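Long-range contacts in putative secreted cellulose binding protein (PDB 4OY7), which oxidatively cleaves glycosidic bonds in cellulose with a copper cofactor, this chain being its AA10 lytic polysaccharide monooxygenase domain: residues 2-7 with 187-192; 92-97 with 191-196; 97-102 with 159-164; 114-119 with 136-141. One frame throughout, in Å; residues are numbered along the deposited sequence.

Interaction 1: 2-7 with 187-192; sequences GVAMMP and SCSDVV
Val3 and Ser187 bring their CA atoms to 5.2 Å, and Pro7 and Ser189 theirs to 6.1 Å, yet no backbone-to-backbone hydrogen bond joins 2-7 to 187-192; the two chains meet through side chains. Two serines of strand 184-193 do the polar work, alternate residues pointing from the same side of it. Ser187 OG, turned anti to its own backbone nitrogen (chi1 179°), accepts the N-H of Ala4 at 3.0 Å in a fairly straight bond of 163°. The same oxygen lies 3.2 Å from Ala4 CB. Ser189 OG donates to Pro7 O at 2.7 Å, coming in above the carbonyl plane, 42° out of it. These contacts bridge the two sheets of the immunoglobulin-like beta-sandwich core of an AA10 domain: 4-6 is an edge strand of one sheet, 184-193 belongs to the other. Met5 and Met6 both pair with Glu103 in a classic beta bulge, and a cis peptide bond precedes Pro7. Beyond Ser189, Pro7 CB rests against Val191 CG1 at 4.0 Å, with Ile172 and Ile100 also touching the proline. On the reverse side of strand 184-193, Cys188 is disulfide-bonded to Cys69 and Asp190 forms a salt bridge with Arg10. Towards the amino terminus, the side chain of Val3 is about 10 Å from the bound copper, which His1 and His110 coordinate.

Interaction 2: 92-97 with 191-196; sequences THLTSG and VVFDGG
Leu94 reaches Val191 with its CD1, 3.6 Å from Val191 CB, while its CB meets Phe193 CD1 at 4.0 Å. The backbones beneath run parallel, 25° between their directions and 4.7 Å apart at closest approach, so strand 92-94 extends the mixed sheet of the beta-sandwich along strand 184-193. Val192 makes two of the backbone bonds of this pairing: its N-H goes to Thr92 O, and Val192 O receives Leu94 N at 2.8 Å, almost in line with the carbonyl bond. On the face of the sheet carrying His93 and Val192, the two side chains lie side by side, and Val192 CG1 stands over one face of the imidazole, nearer the rim of the ring than its middle, in a CH-pi contact 3.7 Å from the centroid. The ring is held at its edge as well. His93 ND1 donates to the syn lone pair of Asp194 OD2 at 2.8 Å, with the oxygen close to the ring plane and the carboxylate turned 30° from it; OD1 offers a weaker second acceptor. Asp194 CG lies between its own backbone nitrogen and carbonyl carbon (chi1 64°), which folds the carboxylate back to the histidine. Further out, Ser96 OG bonds to Pro163 O and Arg166 N. Near the carboxyl terminus Gly195 N donates to Leu94 O, and a water accepts from Ser96 N while donating to Gly195 O at 2.6 Å.

Interaction 3: 97-102 with 159-164; sequences GATIPV and DLALPS
Leu162 and Ile100 meet at about a right angle, with Ile100 CG2 only 3.4 Å from Leu162 CD1, tighter than ordinary van der Waals contact. Leu162 has the largest area buried by the contact, followed by Ile100 and Gly97. The leucine also grips the opposite backbone, its N-H bonding to Ala98 O at 2.8 Å. In Ile100 it is CG1 that lies between backbone nitrogen and carbonyl carbon (chi1 63°), and this branch passes 4.2 Å from Leu160 CB. Ile100 and Leu160 form the hydrogen-bonded pair of an antiparallel arrangement: Ile100 N to Leu160 O, and Leu160 N to Ile100 O at 2.9 Å, the second in the carbonyl plane. Thr99-Ala161 and Pro101-Asp159 flank it as non-hydrogen-bonded pairs. This joins strands 99-105 and 155-161 at the centre of the four-stranded antiparallel sheet of the sandwich, the segment axes at 149°. Val102 CG2 packs on Leu160 CB at 3.6 Å. At the far end Gly97, with a positive phi of 97°, makes two weak N-H bonds to Leu162 O and Pro163 O. A water donates to Leu162 O at 2.7 Å and, weakly, to Gly97 O.

Interaction 4: 114-119 with 136-141; sequences FRVYLT and LIQTVT
Tyr117 and Leu136 meet obliquely, with Leu136 CD1 over the centre of one face of the phenol ring, 3.9 Å from the centroid and 13° off the ring normal. Leu136 CB touches the ring too, at CE2. With CG anti to its backbone nitrogen (chi1 -179°), Leu136 also brings CD1 to 3.5 Å from Val116 O. Beside this pair, Arg115 and Thr139 run alongside one another and point the same way; the arginine chain is extended, and its NH1 bonds to Gly57 O. On the opposite face Val116 and Gln138 are likewise side by side, Val116 CG2 being 3.7 Å from Gln138 OE1, which accepts a hydrogen bond from Trp158 NE1. Strands 112-119 and 134-141 form an antiparallel pair of the mixed sheet in the beta-sandwich, and a classic beta bulge interrupts it: Ile137 and Gln138 both face Val116, whose carbonyl oxygen accepts Ile137 N at 2.9 Å and, weakly, Gln138 N. The extra residue shifts the register by one, and at the bulge Ile137 CD1 meets Leu118 CB at 3.9 Å. At the other end of the pairing, Phe114 and Val140 exchange both backbone hydrogen bonds, and the Phe114 ring stacks on Trp176.

Interaction 4 is nested inside the chain loop closed by interaction 3, and interaction 3 inside those closed by interactions 1 and 2, which end on the same stretch near the carboxyl terminus. Interactions 1 and 2 share Val191 and Val192 on strand 184-193, their centres 14 Å apart. Interactions 2 and 3 share Gly97, where strand 92-94 leads into strand 99-105; their centres are 10 Å apart. Interaction 4 meets interaction 3 across the sandwich, where Gln138 NE2 is hydrogen-bonded to Asp159 O. Interactions 2 and 4 pair strands within the mixed sheet and interaction 3 within the four-stranded one, while interaction 1 joins the two; interactions 1 and 4 lie nearer the copper site.

Interaction 1: 2-7 with 187-192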
loop_
_atom_site.group_PDB
_atom_site.type_symbol
_atom_site.label_atom_id
_atom_site.label_comp_id
_atom_site.label_asym_id
_atom_site.label_seq_id
_atom_site.Cartn_x
_atom_site.Cartn_y
_atom_site.Cartn_z
ATOM N N GLY A 2 5.002 3.787 -7.659
ATOM C CA GLY A 2 4.719 2.427 -7.251
ATOM C C GLY A 2 4.097 2.376 -5.869
ATOM O O GLY A 2 4.326 3.263 -5.036
ATOM N N VAL A 3 3.307 1.327 -5.671
ATOM C CA VAL A 3 2.836 0.882 -4.379
ATOM C C VAL A 3 3.047 -0.646 -4.314
ATOM O O VAL A 3 3.446 -1.273 -5.313
ATOM C CB VAL A 3 1.348 1.218 -4.167
ATOM C CG1 VAL A 3 1.148 2.731 -4.023
ATOM C CG2 VAL A 3 0.481 0.605 -5.264
ATOM N N ALA A 4 2.795 -1.232 -3.144
ATOM C CA ALA A 4 3.019 -2.620 -2.927
ATOM C C ALA A 4 2.134 -3.462 -3.862
ATOM O O ALA A 4 0.947 -3.153 -4.057
ATOM C CB ALA A 4 2.742 -2.990 -1.487
ATOM N N MET A 5 2.739 -4.504 -4.449
ATOM C CA MET A 5 1.994 -5.466 -5.254
ATOM C C MET A 5 1.736 -6.810 -4.558
ATOM O O MET A 5 0.759 -7.497 -4.862
ATOM C CB MET A 5 2.724 -5.712 -6.585
ATOM C CG MET A 5 2.881 -4.455 -7.438
ATOM S SD MET A 5 4.042 -4.697 -8.800
ATOM C CE MET A 5 3.033 -5.843 -9.711
ATOM N N MET A 6 2.603 -7.184 -3.618
ATOM C CA MET A 6 2.488 -8.443 -2.882
ATOM C C MET A 6 3.122 -8.224 -1.507
ATOM O O MET A 6 4.329 -7.964 -1.457
ATOM C CB MET A 6 3.273 -9.559 -3.593
ATOM C CG MET A 6 2.585 -10.160 -4.810
ATOM S SD MET A 6 3.126 -11.843 -5.241
ATOM C CE MET A 6 2.659 -12.723 -3.764
ATOM N N PRO A 7 2.317 -8.186 -0.400
ATOM C CA PRO A 7 0.833 -8.107 -0.335
ATOM C C PRO A 7 0.355 -6.783 -0.910
ATOM O O PRO A 7 0.850 -5.709 -0.534
ATOM C CB PRO A 7 0.537 -8.157 1.171
ATOM C CG PRO A 7 1.750 -7.592 1.797
ATOM C CD PRO A 7 2.903 -8.089 0.949
ATOM N N SER A 187 1.841 3.406 0.748
ATOM C CA SER A 187 1.213 2.142 0.378
ATOM C C SER A 187 0.542 1.461 1.528
ATOM O O SER A 187 1.183 1.235 2.532
ATOM C CB SER A 187 2.281 1.200 -0.175
ATOM O OG SER A 187 1.749 -0.068 -0.533
ATOM N N CYS A 188 -0.708 1.031 1.338
ATOM C CA CYS A 188 -1.495 0.372 2.403
ATOM C C CYS A 188 -2.040 -0.950 1.920
ATOM O O CYS A 188 -2.748 -0.989 0.917
ATOM C CB CYS A 188 -2.667 1.239 2.782
ATOM S SG CYS A 188 -2.270 2.649 3.872
ATOM N N SER A 189 -1.702 -2.026 2.618
ATOM C CA SER A 189 -2.098 -3.378 2.222
ATOM C C SER A 189 -2.874 -4.055 3.356
ATOM O O SER A 189 -2.364 -4.280 4.443
ATOM C CB SER A 189 -0.857 -4.195 1.909
ATOM O OG SER A 189 -0.089 -3.580 0.885
ATOM N N ASP A 190 -4.125 -4.391 3.063
ATOM C CA ASP A 190 -4.935 -5.167 3.965
ATOM C C ASP A 190 -4.515 -6.620 3.949
ATOM O O ASP A 190 -4.349 -7.223 2.867
ATOM C CB ASP A 190 -6.397 -5.061 3.568
ATOM C CG ASP A 190 -6.944 -3.672 3.787
ATOM O OD1 ASP A 190 -7.043 -2.936 2.802
ATOM O OD2 ASP A 190 -7.204 -3.283 4.943
ATOM N N VAL A 191 -4.350 -7.199 5.132
ATOM C CA VAL A 191 -3.923 -8.598 5.269
ATOM C C VAL A 191 -4.745 -9.253 6.372
ATOM O O VAL A 191 -5.431 -8.559 7.162
ATOM C CB VAL A 191 -2.415 -8.730 5.576
ATOM C CG1 VAL A 191 -1.608 -7.968 4.526
ATOM C CG2 VAL A 191 -2.078 -8.274 6.991
ATOM N N VAL A 192 -4.704 -10.574 6.421
ATOM C CA VAL A 192 -5.266 -11.319 7.553
ATOM C C VAL A 192 -4.314 -12.443 7.888
ATOM O O VAL A 192 -3.833 -13.145 6.993
ATOM C CB VAL A 192 -6.710 -11.820 7.292
ATOM C CG1 VAL A 192 -6.801 -12.634 6.018
ATOM C CG2 VAL A 192 -7.243 -12.614 8.473
#

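Interaction 2: 92-97 with 191-196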
loop_
_atom_site.group_PDB
_atom_site.type_symbol
_atom_site.label_atom_id
_atom_site.label_comp_id
_atom_site.label_asym_id
_atom_site.label_seq_id
_atom_site.Cartn_x
_atom_site.Cartn_y
_atom_site.Cartn_z
ATOM N N THR A 92 -4.883 -9.934 1.534
ATOM C CA THR A 92 -3.958 -11.035 1.354
ATOM C C THR A 92 -3.915 -11.879 2.628
ATOM O O THR A 92 -3.737 -11.353 3.728
ATOM C CB THR A 92 -2.558 -10.512 1.041
ATOM O OG1 THR A 92 -2.612 -9.672 -0.124
ATOM C CG2 THR A 92 -1.586 -11.677 0.751
ATOM N N HIS A 93 -4.053 -13.185 2.434
ATOM C CA HIS A 93 -4.044 -14.135 3.534
ATOM C C HIS A 93 -2.603 -14.536 3.819
ATOM O O HIS A 93 -1.888 -14.988 2.913
ATOM C CB HIS A 93 -4.930 -15.338 3.164
ATOM C CG HIS A 93 -6.374 -14.970 3.034
ATOM N ND1 HIS A 93 -7.330 -15.375 3.944
ATOM C CD2 HIS A 93 -7.023 -14.212 2.118
ATOM C CE1 HIS A 93 -8.504 -14.877 3.595
ATOM N NE2 HIS A 93 -8.343 -14.155 2.499
ATOM N N LEU A 94 -2.186 -14.336 5.075
ATOM C CA LEU A 94 -0.803 -14.575 5.510
ATOM C C LEU A 94 -0.703 -15.526 6.667
ATOM O O LEU A 94 -1.649 -15.704 7.422
ATOM C CB LEU A 94 -0.179 -13.277 5.999
ATOM C CG LEU A 94 -0.146 -12.132 5.006
ATOM C CD1 LEU A 94 0.475 -10.908 5.641
ATOM C CD2 LEU A 94 0.634 -12.563 3.786
ATOM N N THR A 95 0.493 -16.103 6.828
ATOM C CA THR A 95 0.777 -16.945 7.969
ATOM C C THR A 95 1.714 -16.200 8.904
ATOM O O THR A 95 2.879 -15.919 8.561
ATOM C CB THR A 95 1.391 -18.274 7.540
ATOM O OG1 THR A 95 0.531 -18.903 6.581
ATOM C CG2 THR A 95 1.544 -19.212 8.750
ATOM N N SER A 96 1.224 -15.930 10.114
ATOM C CA SER A 96 2.061 -15.359 11.151
ATOM C C SER A 96 3.242 -16.304 11.402
ATOM O O SER A 96 3.076 -17.511 11.542
ATOM C CB SER A 96 1.246 -15.183 12.431
ATOM O OG SER A 96 2.030 -14.678 13.482
ATOM N N GLY A 97 4.437 -15.729 11.405
ATOM C CA GLY A 97 5.662 -16.477 11.576
ATOM C C GLY A 97 6.396 -16.843 10.291
ATOM O O GLY A 97 7.557 -17.229 10.363
ATOM N N VAL A 191 -4.350 -7.199 5.132
ATOM C CA VAL A 191 -3.923 -8.598 5.269
ATOM C C VAL A 191 -4.745 -9.253 6.372
ATOM O O VAL A 191 -5.431 -8.559 7.162
ATOM C CB VAL A 191 -2.415 -8.730 5.576
ATOM C CG1 VAL A 191 -1.608 -7.968 4.526
ATOM C CG2 VAL A 191 -2.078 -8.274 6.991
ATOM N N VAL A 192 -4.704 -10.574 6.421
ATOM C CA VAL A 192 -5.266 -11.319 7.553
ATOM C C VAL A 192 -4.314 -12.443 7.888
ATOM O O VAL A 192 -3.833 -13.145 6.993
ATOM C CB VAL A 192 -6.710 -11.820 7.292
ATOM C CG1 VAL A 192 -6.801 -12.634 6.018
ATOM C CG2 VAL A 192 -7.243 -12.614 8.473
ATOM N N PHE A 193 -4.025 -12.584 9.180
ATOM C CA PHE A 193 -3.157 -13.641 9.679
ATOM C C PHE A 193 -4.026 -14.842 10.043
ATOM O O PHE A 193 -4.342 -15.099 11.233
ATOM C CB PHE A 193 -2.342 -13.169 10.887
ATOM C CG PHE A 193 -1.307 -12.123 10.565
ATOM C CD1 PHE A 193 -0.120 -12.468 9.910
ATOM C CD2 PHE A 193 -1.500 -10.804 10.944
ATOM C CE1 PHE A 193 0.830 -11.495 9.646
ATOM C CE2 PHE A 193 -0.544 -9.837 10.691
ATOM C CZ PHE A 193 0.610 -10.189 10.023
ATOM N N ASP A 194 -4.404 -15.603 9.019
ATOM C CA ASP A 194 -5.241 -16.794 9.217
ATOM C C ASP A 194 -4.600 -18.072 8.681
ATOM O O ASP A 194 -5.240 -19.117 8.657
ATOM C CB ASP A 194 -6.625 -16.604 8.608
ATOM C CG ASP A 194 -6.601 -16.446 7.093
ATOM O OD1 ASP A 194 -5.500 -16.373 6.475
ATOM O OD2 ASP A 194 -7.717 -16.364 6.508
ATOM N N GLY A 195 -3.343 -18.009 8.260
ATOM C CA GLY A 195 -2.698 -19.162 7.645
ATOM C C GLY A 195 -2.051 -20.130 8.615
ATOM O O GLY A 195 -1.908 -19.823 9.819
ATOM N N GLY A 196 -1.690 -21.299 8.078
ATOM C CA GLY A 196 -0.924 -22.359 8.765
ATOM C C GLY A 196 -1.821 -23.129 9.698
ATOM O O GLY A 196 -1.416 -24.105 10.342
ATOM O OXT GLY A 196 -2.996 -22.770 9.816
HETATM O O HOH W 1 -0.999 -17.648 11.016
#

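Interaction 3: 97-102 with 159-164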
loop_
_atom_site.group_PDB
_atom_site.type_symbol
_atom_site.label_atom_id
_atom_site.label_comp_id
_atom_site.label_asym_id
_atom_site.label_seq_id
_atom_site.Cartn_x
_atom_site.Cartn_y
_atom_site.Cartn_z
ATOM N N GLY A 97 4.437 -15.729 11.405
ATOM C CA GLY A 97 5.662 -16.477 11.576
ATOM C C GLY A 97 6.396 -16.843 10.291
ATOM O O GLY A 97 7.557 -17.229 10.363
ATOM N N ALA A 98 5.724 -16.771 9.143
ATOM C CA ALA A 98 6.334 -17.112 7.854
ATOM C C ALA A 98 7.124 -15.933 7.303
ATOM O O ALA A 98 6.824 -14.775 7.605
ATOM C CB ALA A 98 5.266 -17.500 6.850
ATOM N N THR A 99 8.133 -16.265 6.507
ATOM C CA THR A 99 8.886 -15.313 5.705
ATOM C C THR A 99 8.288 -15.304 4.311
ATOM O O THR A 99 8.143 -16.369 3.708
ATOM C CB THR A 99 10.376 -15.707 5.660
ATOM O OG1 THR A 99 10.901 -15.663 7.003
ATOM C CG2 THR A 99 11.169 -14.730 4.768
ATOM N N ILE A 100 7.945 -14.121 3.801
ATOM C CA ILE A 100 7.184 -13.995 2.544
ATOM C C ILE A 100 7.950 -13.159 1.539
ATOM O O ILE A 100 8.729 -12.289 1.911
ATOM C CB ILE A 100 5.767 -13.392 2.777
ATOM C CG1 ILE A 100 5.823 -11.958 3.336
ATOM C CG2 ILE A 100 4.932 -14.303 3.682
ATOM C CD1 ILE A 100 4.555 -11.159 3.106
ATOM N N PRO A 101 7.751 -13.427 0.244
ATOM C CA PRO A 101 8.386 -12.582 -0.772
ATOM C C PRO A 101 7.542 -11.336 -1.021
ATOM O O PRO A 101 6.411 -11.452 -1.492
ATOM C CB PRO A 101 8.392 -13.467 -2.016
ATOM C CG PRO A 101 7.259 -14.421 -1.824
ATOM C CD PRO A 101 7.093 -14.611 -0.337
ATOM N N VAL A 102 8.112 -10.168 -0.793
ATOM C CA VAL A 102 7.411 -8.885 -0.978
ATOM C C VAL A 102 7.752 -8.335 -2.365
ATOM O O VAL A 102 8.878 -8.510 -2.817
ATOM C CB VAL A 102 7.809 -7.866 0.117
ATOM C CG1 VAL A 102 7.255 -6.462 -0.181
ATOM C CG2 VAL A 102 7.364 -8.348 1.497
ATOM N N ASP A 159 12.542 -10.019 0.984
ATOM C CA ASP A 159 11.860 -10.934 1.894
ATOM C C ASP A 159 11.441 -10.192 3.163
ATOM O O ASP A 159 12.180 -9.324 3.629
ATOM C CB ASP A 159 12.786 -12.078 2.310
ATOM C CG ASP A 159 13.179 -12.980 1.160
ATOM O OD1 ASP A 159 12.305 -13.298 0.324
ATOM O OD2 ASP A 159 14.357 -13.424 1.142
ATOM N N LEU A 160 10.281 -10.562 3.718
ATOM C CA LEU A 160 9.809 -10.082 5.021
ATOM C C LEU A 160 9.454 -11.244 5.961
ATOM O O LEU A 160 8.576 -12.049 5.630
ATOM C CB LEU A 160 8.575 -9.190 4.831
ATOM C CG LEU A 160 7.803 -8.745 6.086
ATOM C CD1 LEU A 160 8.710 -7.986 7.061
ATOM C CD2 LEU A 160 6.551 -7.965 5.659
ATOM N N ALA A 161 10.104 -11.300 7.130
ATOM C CA ALA A 161 9.814 -12.302 8.160
ATOM C C ALA A 161 8.674 -11.781 9.004
ATOM O O ALA A 161 8.845 -10.802 9.729
ATOM C CB ALA A 161 11.048 -12.552 9.025
ATOM N N LEU A 162 7.491 -12.366 8.855
ATOM C CA LEU A 162 6.296 -11.845 9.507
ATOM C C LEU A 162 6.342 -12.228 10.987
ATOM O O LEU A 162 6.648 -13.368 11.319
ATOM C CB LEU A 162 5.033 -12.424 8.858
ATOM C CG LEU A 162 4.845 -12.059 7.377
ATOM C CD1 LEU A 162 3.916 -13.047 6.684
ATOM C CD2 LEU A 162 4.321 -10.622 7.282
ATOM N N PRO A 163 6.020 -11.287 11.882
ATOM C CA PRO A 163 6.007 -11.629 13.305
ATOM C C PRO A 163 5.095 -12.822 13.614
ATOM O O PRO A 163 4.071 -13.014 12.935
ATOM C CB PRO A 163 5.447 -10.362 13.970
ATOM C CG PRO A 163 5.627 -9.285 13.005
ATOM C CD PRO A 163 5.622 -9.890 11.643
ATOM N N SER A 164 5.513 -13.614 14.599
ATOM C CA SER A 164 4.698 -14.651 15.232
ATOM C C SER A 164 3.687 -14.049 16.199
ATOM O O SER A 164 3.772 -12.859 16.538
ATOM C CB SER A 164 5.579 -15.599 16.013
ATOM O OG SER A 164 6.434 -16.293 15.144
HETATM O O HOH W 2 9.085 -14.436 11.595
#

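Interaction 4: 114-119 with 136-141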
loop_
_atom_site.group_PDB
_atom_site.type_symbol
_atom_site.label_atom_id
_atom_site.label_comp_id
_atom_site.label_asym_id
_atom_site.label_seq_id
_atom_site.Cartn_x
_atom_site.Cartn_y
_atom_site.Cartn_z
ATOM N N PHE A 114 12.528 1.536 1.599
ATOM C CA PHE A 114 11.170 1.162 1.880
ATOM C C PHE A 114 11.017 0.927 3.375
ATOM O O PHE A 114 11.627 0.006 3.948
ATOM C CB PHE A 114 10.826 -0.092 1.097
ATOM C CG PHE A 114 10.829 0.115 -0.381
ATOM C CD1 PHE A 114 11.979 -0.079 -1.129
ATOM C CD2 PHE A 114 9.670 0.501 -1.036
ATOM C CE1 PHE A 114 11.991 0.118 -2.508
ATOM C CE2 PHE A 114 9.673 0.715 -2.406
ATOM C CZ PHE A 114 10.824 0.519 -3.151
ATOM N N ARG A 115 10.209 1.771 4.006
ATOM C CA ARG A 115 9.940 1.666 5.452
ATOM C C ARG A 115 8.665 0.898 5.580
ATOM O O ARG A 115 7.609 1.391 5.134
ATOM C CB ARG A 115 9.787 3.049 6.061
ATOM C CG ARG A 115 11.062 3.857 6.034
ATOM C CD ARG A 115 10.866 5.277 6.463
ATOM N NE ARG A 115 12.063 6.098 6.304
ATOM C CZ ARG A 115 12.099 7.396 6.545
ATOM N NH1 ARG A 115 11.009 8.036 7.010
ATOM N NH2 ARG A 115 13.247 8.055 6.374
ATOM N N VAL A 116 8.753 -0.263 6.220
ATOM C CA VAL A 116 7.646 -1.211 6.287
ATOM C C VAL A 116 7.113 -1.296 7.723
ATOM O O VAL A 116 7.861 -1.592 8.657
ATOM C CB VAL A 116 8.085 -2.602 5.791
ATOM C CG1 VAL A 116 6.926 -3.597 5.889
ATOM C CG2 VAL A 116 8.673 -2.546 4.361
ATOM N N TYR A 117 5.810 -1.070 7.870
ATOM C CA TYR A 117 5.115 -1.029 9.172
ATOM C C TYR A 117 3.937 -1.984 9.263
ATOM O O TYR A 117 3.242 -2.228 8.279
ATOM C CB TYR A 117 4.586 0.377 9.481
ATOM C CG TYR A 117 5.552 1.537 9.369
ATOM C CD1 TYR A 117 5.941 2.036 8.134
ATOM C CD2 TYR A 117 5.998 2.181 10.494
ATOM C CE1 TYR A 117 6.794 3.139 8.041
ATOM C CE2 TYR A 117 6.846 3.277 10.428
ATOM C CZ TYR A 117 7.229 3.772 9.190
ATOM O OH TYR A 117 8.101 4.862 9.165
ATOM N N LEU A 118 3.661 -2.474 10.466
ATOM C CA LEU A 118 2.504 -3.373 10.673
ATOM C C LEU A 118 1.654 -2.840 11.810
ATOM O O LEU A 118 2.169 -2.406 12.819
ATOM C CB LEU A 118 2.989 -4.765 11.016
ATOM C CG LEU A 118 1.962 -5.863 11.264
ATOM C CD1 LEU A 118 1.161 -6.189 10.001
ATOM C CD2 LEU A 118 2.691 -7.092 11.783
ATOM N N THR A 119 0.348 -2.857 11.608
ATOM C CA THR A 119 -0.584 -2.461 12.634
ATOM C C THR A 119 -0.421 -3.360 13.846
ATOM O O THR A 119 -0.210 -4.560 13.747
ATOM C CB THR A 119 -2.045 -2.439 12.139
ATOM O OG1 THR A 119 -2.404 -3.722 11.590
ATOM C CG2 THR A 119 -2.228 -1.327 11.125
ATOM N N LEU A 136 7.143 0.022 12.991
ATOM C CA LEU A 136 8.185 -0.190 11.997
ATOM C C LEU A 136 8.833 -1.527 12.238
ATOM O O LEU A 136 9.411 -1.754 13.304
ATOM C CB LEU A 136 9.263 0.900 12.076
ATOM C CG LEU A 136 10.405 0.805 11.050
ATOM C CD1 LEU A 136 9.930 1.047 9.609
ATOM C CD2 LEU A 136 11.522 1.771 11.429
ATOM N N ILE A 137 8.745 -2.408 11.251
ATOM C CA ILE A 137 9.248 -3.787 11.386
ATOM C C ILE A 137 10.420 -4.110 10.452
ATOM O O ILE A 137 11.161 -5.052 10.691
ATOM C CB ILE A 137 8.119 -4.848 11.279
ATOM C CG1 ILE A 137 7.397 -4.844 9.948
ATOM C CG2 ILE A 137 7.115 -4.686 12.433
ATOM C CD1 ILE A 137 6.495 -6.065 9.788
ATOM N N GLN A 138 10.637 -3.282 9.433
ATOM C CA GLN A 138 11.722 -3.481 8.491
ATOM C C GLN A 138 11.985 -2.208 7.694
ATOM O O GLN A 138 11.053 -1.484 7.364
ATOM C CB GLN A 138 11.358 -4.693 7.604
ATOM C CG GLN A 138 11.896 -4.727 6.210
ATOM C CD GLN A 138 11.336 -5.883 5.401
ATOM O OE1 GLN A 138 10.237 -5.815 4.833
ATOM N NE2 GLN A 138 12.102 -6.923 5.333
ATOM N N THR A 139 13.244 -1.905 7.402
ATOM C CA THR A 139 13.549 -0.888 6.392
ATOM C C THR A 139 14.427 -1.548 5.366
ATOM O O THR A 139 15.375 -2.199 5.751
ATOM C CB THR A 139 14.206 0.400 6.949
ATOM O OG1 THR A 139 13.363 0.955 7.971
ATOM C CG2 THR A 139 14.378 1.447 5.872
ATOM N N VAL A 140 14.081 -1.423 4.082
ATOM C CA VAL A 140 14.790 -2.094 2.987
ATOM C C VAL A 140 15.421 -1.037 2.104
ATOM O O VAL A 140 14.723 -0.283 1.417
ATOM C CB VAL A 140 13.826 -2.954 2.139
ATOM C CG1 VAL A 140 14.575 -3.714 1.048
ATOM C CG2 VAL A 140 13.073 -3.890 3.060
ATOM N N THR A 141 16.750 -1.000 2.096
ATOM C CA THR A 141 17.475 0.021 1.363
ATOM C C THR A 141 17.841 -0.483 -0.027
ATOM O O THR A 141 18.570 -1.476 -0.166
ATOM C CB THR A 141 18.717 0.469 2.161
ATOM O OG1 THR A 141 18.306 0.944 3.462
ATOM C CG2 THR A 141 19.468 1.556 1.393
#